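Local coordinates for membrane-anchored mycosin mycp1 (Mycobacterium thermoresistibile, PDB 4HVL), which is probably a subtilisin-like serine endopeptidase that works as an essential, membrane-anchored component of the ESX-1 type VII secretion system, at residues D70-P83 against G94-S107. Residues are numbered along the deposited sequence; the frame is centred on the assembly and turned at random.
Sequences DTGVNGSPRVPAEP and GMSDCDAHGTLTAS. With ZN (zinc ion), chain G.
Two N-H groups grip Asp70 OD1: His101 ND1 meets its syn lone pair at 2.6 Å, within 6° of the imidazole plane, while the backbone N of Thr71 takes the anti one. The other oxygen, OD2, receives the hydroxyl of Thr105 from above the carboxylate plane and is also hydrogen-bonded to Ser180, so the carboxylate is fixed against rotation at the edge of the ring. How a second shell positions such a pair is seen at Asp97. With CG anti to the backbone N (chi1 -176°), its carboxylate reaches into the turn before helix 102-110. Asp97 OD1 accepts Thr71 OG1 (2.9 Å) and Asp99 N from opposite faces of its plane; Asp97 OD2 takes the N-H groups of His101 and Thr103 and the Thr103 hydroxyl. Thr71 OG1 in turn accepts from Gly102 N at 2.8 Å, and Thr103 OG1 from Asn74 N at 2.9 Å, so each hydroxyl both accepts an N-H across the contact and donates to the Asp97 carboxylate. Asn74 OD1 receives Asp97 N from above its amide plane. Farther out, Met95, bent at chi2 and chi3, lays its sulfur and methyl along Ala81-Pro83, Met95 CE lying 3.9 Å from Ala81 CB. At the far edge of its ring His101 binds zinc through NE2 (2.1 Å), an ion shared with Ser312. With Asp70 and His101 predicted charge-relay residues, the histidine at its helix's N-cap position, the geometry is consistent with the Asp-His half of a subtilisin-type catalytic triad, here with zinc bound at the site.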
ATOM      1  N   ASP A  70       5.136   2.218   5.292  1.00 15.23           N
ATOM      2  CA  ASP A  70       4.945   3.499   4.612  1.00 15.35           C
ATOM      3  C   ASP A  70       6.062   4.459   5.117  1.00 15.35           C
ATOM      4  O   ASP A  70       7.195   4.006   5.325  1.00 15.38           O
ATOM      5  CB  ASP A  70       3.523   3.993   4.923  1.00 15.77           C
ATOM      6  CG  ASP A  70       2.995   5.004   3.914  1.00 16.53           C
ATOM      7  OD1 ASP A  70       3.653   6.071   3.777  1.00 16.55           O
ATOM      8  OD2 ASP A  70       1.905   4.747   3.303  1.00 16.90           O
ATOM      9  N   THR A  71       5.771   5.748   5.325  1.00 14.99           N
ATOM     10  CA  THR A  71       6.805   6.722   5.671  1.00 14.72           C
ATOM     11  C   THR A  71       6.760   7.096   7.177  1.00 14.81           C
ATOM     12  O   THR A  71       7.249   8.158   7.569  1.00 14.89           O
ATOM     13  CB  THR A  71       6.646   8.023   4.849  1.00 14.74           C
ATOM     14  OG1 THR A  71       5.419   8.663   5.234  1.00 14.67           O
ATOM     15  CG2 THR A  71       6.633   7.732   3.350  1.00 14.76           C
ATOM     16  N   GLY A  72       6.179   6.236   8.018  1.00 14.53           N
ATOM     17  CA  GLY A  72       5.970   6.616   9.414  1.00 14.70           C
ATOM     18  C   GLY A  72       4.659   7.371   9.615  1.00 14.75           C
ATOM     19  O   GLY A  72       3.975   7.779   8.645  1.00 14.29           O
ATOM     20  N   VAL A  73       4.312   7.550  10.884  1.00 14.87           N
ATOM     21  CA  VAL A  73       3.061   8.186  11.287  1.00 15.23           C
ATOM     22  C   VAL A  73       3.309   9.103  12.477  1.00 15.87           C
ATOM     23  O   VAL A  73       3.983   8.709  13.447  1.00 15.42           O
ATOM     24  CB  VAL A  73       2.010   7.143  11.704  1.00 15.27           C
ATOM     25  CG1 VAL A  73       0.755   7.826  12.243  1.00 15.71           C
ATOM     26  CG2 VAL A  73       1.635   6.251  10.529  1.00 15.10           C
ATOM     27  N   ASN A  74       2.800  10.331  12.388  1.00 15.92           N
ATOM     28  CA  ASN A  74       2.758  11.208  13.535  1.00 16.56           C
ATOM     29  C   ASN A  74       1.399  11.000  14.173  1.00 16.84           C
ATOM     30  O   ASN A  74       0.378  11.359  13.609  1.00 16.16           O
ATOM     31  CB  ASN A  74       2.996  12.653  13.148  1.00 17.08           C
ATOM     32  CG  ASN A  74       4.401  12.905  12.684  1.00 17.65           C
ATOM     33  OD1 ASN A  74       5.365  12.303  13.180  1.00 18.07           O
ATOM     34  ND2 ASN A  74       4.538  13.804  11.732  1.00 17.76           N
ATOM     35  N   GLY A  75       1.416  10.344  15.327  1.00 17.13           N
ATOM     36  CA  GLY A  75       0.215   9.807  15.946  1.00 17.40           C
ATOM     37  C   GLY A  75      -0.618  10.865  16.634  1.00 18.15           C
ATOM     38  O   GLY A  75      -0.108  11.940  16.998  1.00 18.67           O
ATOM     39  N   SER A  76      -1.910  10.572  16.754  1.00 18.17           N
ATOM     40  CA  SER A  76      -2.865  11.474  17.378  1.00 18.72           C
ATOM     41  C   SER A  76      -4.033  10.650  17.838  1.00 18.47           C
ATOM     42  O   SER A  76      -4.141   9.469  17.459  1.00 17.92           O
ATOM     43  CB  SER A  76      -3.350  12.524  16.372  1.00 18.92           C
ATOM     44  OG  SER A  76      -4.141  11.930  15.339  1.00 18.99           O
ATOM     45  N   PRO A  77      -4.947  11.263  18.622  1.00 18.41           N
ATOM     46  CA  PRO A  77      -6.078  10.458  19.028  1.00 18.40           C
ATOM     47  C   PRO A  77      -6.876   9.900  17.845  1.00 18.24           C
ATOM     48  O   PRO A  77      -7.353   8.768  17.946  1.00 18.57           O
ATOM     49  CB  PRO A  77      -6.909  11.414  19.907  1.00 19.27           C
ATOM     50  CG  PRO A  77      -5.911  12.399  20.453  1.00 19.38           C
ATOM     51  CD  PRO A  77      -4.849  12.531  19.371  1.00 19.06           C
ATOM     52  N   ARG A  78      -6.997  10.643  16.735  1.00 18.04           N
ATOM     53  CA  ARG A  78      -7.733  10.145  15.569  1.00 17.80           C
ATOM     54  C   ARG A  78      -6.978   9.156  14.704  1.00 17.24           C
ATOM     55  O   ARG A  78      -7.613   8.402  13.965  1.00 16.78           O
ATOM     56  CB  ARG A  78      -8.256  11.284  14.705  1.00 18.20           C
ATOM     57  CG  ARG A  78      -9.429  11.988  15.367  1.00 18.93           C
ATOM     58  CD  ARG A  78      -9.988  13.066  14.474  1.00 19.04           C
ATOM     59  NE  ARG A  78     -10.852  12.528  13.421  1.00 18.79           N
ATOM     60  CZ  ARG A  78     -11.442  13.273  12.497  1.00 18.28           C
ATOM     61  NH1 ARG A  78     -11.264  14.597  12.489  1.00 18.78           N
ATOM     62  NH2 ARG A  78     -12.224  12.706  11.598  1.00 17.99           N
ATOM     63  N   VAL A  79      -5.643   9.156  14.802  1.00 16.82           N
ATOM     64  CA  VAL A  79      -4.791   8.169  14.117  1.00 16.41           C
ATOM     65  C   VAL A  79      -3.831   7.615  15.177  1.00 16.85           C
ATOM     66  O   VAL A  79      -2.675   8.013  15.226  1.00 16.25           O
ATOM     67  CB  VAL A  79      -3.999   8.800  12.951  1.00 16.28           C
ATOM     68  CG1 VAL A  79      -3.384   7.723  12.055  1.00 15.79           C
ATOM     69  CG2 VAL A  79      -4.900   9.704  12.115  1.00 16.28           C
ATOM     70  N   PRO A  80      -4.347   6.775  16.103  1.00 17.76           N
ATOM     71  CA  PRO A  80      -3.592   6.380  17.297  1.00 18.35           C
ATOM     72  C   PRO A  80      -2.590   5.261  17.030  1.00 18.28           C
ATOM     73  O   PRO A  80      -2.669   4.185  17.625  1.00 18.77           O
ATOM     74  CB  PRO A  80      -4.693   5.922  18.265  1.00 18.57           C
ATOM     75  CG  PRO A  80      -5.742   5.378  17.370  1.00 18.23           C
ATOM     76  CD  PRO A  80      -5.743   6.296  16.173  1.00 18.06           C
ATOM     77  N   ALA A  81      -1.639   5.526  16.149  1.00 17.93           N
ATOM     78  CA  ALA A  81      -0.678   4.521  15.739  1.00 17.87           C
ATOM     79  C   ALA A  81       0.294   4.123  16.842  1.00 18.25           C
ATOM     80  O   ALA A  81       0.578   4.905  17.735  1.00 17.85           O
ATOM     81  CB  ALA A  81       0.100   5.012  14.525  1.00 17.80           C
ATOM     82  N   GLU A  82       0.811   2.899  16.733  1.00 18.89           N
ATOM     83  CA  GLU A  82       1.770   2.345  17.680  1.00 19.72           C
ATOM     84  C   GLU A  82       3.081   2.047  16.946  1.00 19.58           C
ATOM     85  O   GLU A  82       3.066   1.801  15.729  1.00 18.52           O
ATOM     86  CB  GLU A  82       1.186   1.105  18.344  1.00 21.60           C
ATOM     87  CG  GLU A  82      -0.011   1.418  19.235  1.00 23.88           C
ATOM     88  CD  GLU A  82      -0.778   0.168  19.668  1.00 26.75           C
ATOM     89  OE1 GLU A  82      -0.216  -0.620  20.444  1.00 29.71           O
ATOM     90  OE2 GLU A  82      -1.938  -0.039  19.231  1.00 27.94           O
ATOM     91  N   PRO A  83       4.219   2.126  17.667  1.00 19.00           N
ATOM     92  CA  PRO A  83       5.511   1.906  17.040  1.00 19.00           C
ATOM     93  C   PRO A  83       5.621   0.514  16.388  1.00 18.73           C
ATOM     94  O   PRO A  83       5.349  -0.500  17.029  1.00 19.04           O
ATOM     95  CB  PRO A  83       6.531   2.046  18.198  1.00 19.35           C
ATOM     96  CG  PRO A  83       5.750   2.426  19.436  1.00 20.15           C
ATOM     97  CD  PRO A  83       4.301   2.546  19.086  1.00 19.50           C
ATOM     98  N   GLY A  94       9.216   4.290  13.997  1.00 18.21           N
ATOM     99  CA  GLY A  94       8.075   4.296  13.073  1.00 18.04           C
ATOM    100  C   GLY A  94       7.027   5.355  13.370  1.00 18.01           C
ATOM    101  O   GLY A  94       6.066   5.514  12.615  1.00 17.26           O
ATOM    102  N   MET A  95       7.241   6.100  14.450  1.00 18.70           N
ATOM    103  CA  MET A  95       6.298   7.114  14.916  1.00 19.39           C
ATOM    104  C   MET A  95       6.721   8.536  14.572  1.00 19.22           C
ATOM    105  O   MET A  95       6.321   9.481  15.254  1.00 19.40           O
ATOM    106  CB  MET A  95       6.096   6.995  16.432  1.00 20.30           C
ATOM    107  CG  MET A  95       5.422   5.709  16.886  1.00 21.12           C
ATOM    108  SD  MET A  95       3.846   5.365  16.082  1.00 21.48           S
ATOM    109  CE  MET A  95       2.880   6.813  16.510  1.00 22.76           C
ATOM    110  N   SER A  96       7.473   8.673  13.489  1.00 18.86           N
ATOM    111  CA  SER A  96       7.833   9.965  12.931  1.00 19.44           C
ATOM    112  C   SER A  96       7.602   9.946  11.422  1.00 18.84           C
ATOM    113  O   SER A  96       8.253   9.185  10.690  1.00 20.23           O
ATOM    114  CB  SER A  96       9.310  10.259  13.217  1.00 20.21           C
ATOM    115  OG  SER A  96       9.641  11.563  12.764  1.00 20.61           O
ATOM    116  N   ASP A  97       6.663  10.764  10.961  1.00 18.27           N
ATOM    117  CA  ASP A  97       6.368  10.912   9.544  1.00 17.29           C
ATOM    118  C   ASP A  97       7.002  12.229   9.106  1.00 17.84           C
ATOM    119  O   ASP A  97       6.588  13.272   9.564  1.00 17.10           O
ATOM    120  CB  ASP A  97       4.855  10.964   9.296  1.00 16.14           C
ATOM    121  CG  ASP A  97       4.508  11.022   7.840  1.00 15.58           C
ATOM    122  OD1 ASP A  97       5.453  10.907   6.993  1.00 14.72           O
ATOM    123  OD2 ASP A  97       3.287  11.111   7.546  1.00 14.73           O
ATOM    124  N   CYS A  98       7.989  12.151   8.216  1.00 18.60           N
ATOM    125  CA  CYS A  98       8.661  13.328   7.691  1.00 20.94           C
ATOM    126  C   CYS A  98       8.141  13.672   6.278  1.00 19.65           C
ATOM    127  O   CYS A  98       8.550  14.665   5.703  1.00 19.73           O
ATOM    128  CB  CYS A  98      10.184  13.076   7.682  1.00 23.86           C
ATOM    129  SG  CYS A  98      11.256  14.526   7.694  1.00 29.78           S
ATOM    130  N   ASP A  99       7.195  12.891   5.757  1.00 17.98           N
ATOM    131  CA  ASP A  99       6.801  12.980   4.349  1.00 17.62           C
ATOM    132  C   ASP A  99       5.335  13.338   4.141  1.00 16.81           C
ATOM    133  O   ASP A  99       4.866  13.323   3.028  1.00 16.54           O
ATOM    134  CB  ASP A  99       7.062  11.635   3.658  1.00 17.57           C
ATOM    135  CG  ASP A  99       8.535  11.288   3.594  1.00 18.47           C
ATOM    136  OD1 ASP A  99       9.192  11.192   4.647  1.00 19.16           O
ATOM    137  OD2 ASP A  99       9.037  11.140   2.480  1.00 19.06           O
ATOM    138  N   ALA A 100       4.584  13.569   5.208  1.00 16.65           N
ATOM    139  CA  ALA A 100       3.160  13.835   5.070  1.00 16.44           C
ATOM    140  C   ALA A 100       2.519  12.783   4.189  1.00 16.34           C
ATOM    141  O   ALA A 100       1.812  13.107   3.250  1.00 16.68           O
ATOM    142  CB  ALA A 100       2.937  15.232   4.497  1.00 17.15           C
ATOM    143  N   HIS A 101       2.775  11.515   4.492  1.00 16.20           N
ATOM    144  CA  HIS A 101       2.290  10.451   3.670  1.00 16.20           C
ATOM    145  C   HIS A 101       1.734   9.322   4.544  1.00 15.37           C
ATOM    146  O   HIS A 101       0.522   9.082   4.547  1.00 15.68           O
ATOM    147  CB  HIS A 101       3.404   9.989   2.701  1.00 17.10           C
ATOM    148  CG  HIS A 101       2.933   9.046   1.643  1.00 17.95           C
ATOM    149  ND1 HIS A 101       2.842   7.688   1.858  1.00 18.36           N
ATOM    150  CD2 HIS A 101       2.473   9.259   0.385  1.00 18.91           C
ATOM    151  CE1 HIS A 101       2.378   7.098   0.766  1.00 19.12           C
ATOM    152  NE2 HIS A 101       2.137   8.029  -0.138  1.00 19.50           N
ATOM    153  N   GLY A 102       2.599   8.657   5.300  1.00 14.55           N
ATOM    154  CA  GLY A 102       2.194   7.520   6.114  1.00 13.84           C
ATOM    155  C   GLY A 102       1.089   7.831   7.110  1.00 13.44           C
ATOM    156  O   GLY A 102       0.204   7.010   7.364  1.00 12.86           O
ATOM    157  N   THR A 103       1.126   9.031   7.661  1.00 13.33           N
ATOM    158  CA  THR A 103       0.077   9.465   8.575  1.00 13.33           C
ATOM    159  C   THR A 103      -1.265   9.431   7.843  1.00 13.24           C
ATOM    160  O   THR A 103      -2.276   8.989   8.387  1.00 12.80           O
ATOM    161  CB  THR A 103       0.362  10.893   9.083  1.00 13.49           C
ATOM    162  OG1 THR A 103       1.643  10.905   9.743  1.00 13.61           O
ATOM    163  CG2 THR A 103      -0.713  11.328  10.054  1.00 13.64           C
ATOM    164  N   LEU A 104      -1.252   9.888   6.601  1.00 13.68           N
ATOM    165  CA  LEU A 104      -2.488   9.974   5.787  1.00 14.04           C
ATOM    166  C   LEU A 104      -2.967   8.584   5.394  1.00 14.23           C
ATOM    167  O   LEU A 104      -4.138   8.291   5.500  1.00 14.35           O
ATOM    168  CB  LEU A 104      -2.287  10.866   4.564  1.00 14.21           C
ATOM    169  CG  LEU A 104      -2.264  12.382   4.816  1.00 14.53           C
ATOM    170  CD1 LEU A 104      -1.099  12.835   5.686  1.00 14.81           C
ATOM    171  CD2 LEU A 104      -2.231  13.142   3.502  1.00 15.00           C
ATOM    172  N   THR A 105      -2.059   7.728   4.942  1.00 14.51           N
ATOM    173  CA  THR A 105      -2.392   6.318   4.683  1.00 14.69           C
ATOM    174  C   THR A 105      -3.093   5.654   5.875  1.00 14.70           C
ATOM    175  O   THR A 105      -4.190   5.097   5.739  1.00 14.22           O
ATOM    176  CB  THR A 105      -1.120   5.528   4.362  1.00 14.84           C
ATOM    177  OG1 THR A 105      -0.437   6.195   3.308  1.00 15.06           O
ATOM    178  CG2 THR A 105      -1.441   4.104   3.928  1.00 14.96           C
ATOM    179  N   ALA A 106      -2.458   5.751   7.041  1.00 14.45           N
ATOM    180  CA  ALA A 106      -3.013   5.171   8.261  1.00 14.77           C
ATOM    181  C   ALA A 106      -4.402   5.730   8.562  1.00 14.59           C
ATOM    182  O   ALA A 106      -5.294   4.966   8.992  1.00 14.53           O
ATOM    183  CB  ALA A 106      -2.070   5.383   9.450  1.00 14.54           C
ATOM    184  N   SER A 107      -4.603   7.028   8.294  1.00 14.54           N
ATOM    185  CA  SER A 107      -5.907   7.662   8.550  1.00 14.80           C
ATOM    186  C   SER A 107      -7.010   7.105   7.657  1.00 14.71           C
ATOM    187  O   SER A 107      -8.157   6.970   8.099  1.00 14.42           O
ATOM    188  CB  SER A 107      -5.853   9.185   8.432  1.00 14.93           C
ATOM    189  OG  SER A 107      -5.841   9.622   7.080  1.00 14.57           O
TER
HETATM  190 ZN    ZN G 506       1.641   7.458  -2.143  0.56 17.00          ZN
HETATM  191  O   HOH W   1       9.103   9.935   6.989  1.00 14.84           O
HETATM  192  O   HOH W   2       7.821  13.566  13.396  1.00 39.12           O
HETATM  193  O   HOH W   3       4.043  10.185  16.649  1.00 19.43           O
HETATM  194  O   HOH W   4       3.001   8.668  -3.270  0.56 11.58           O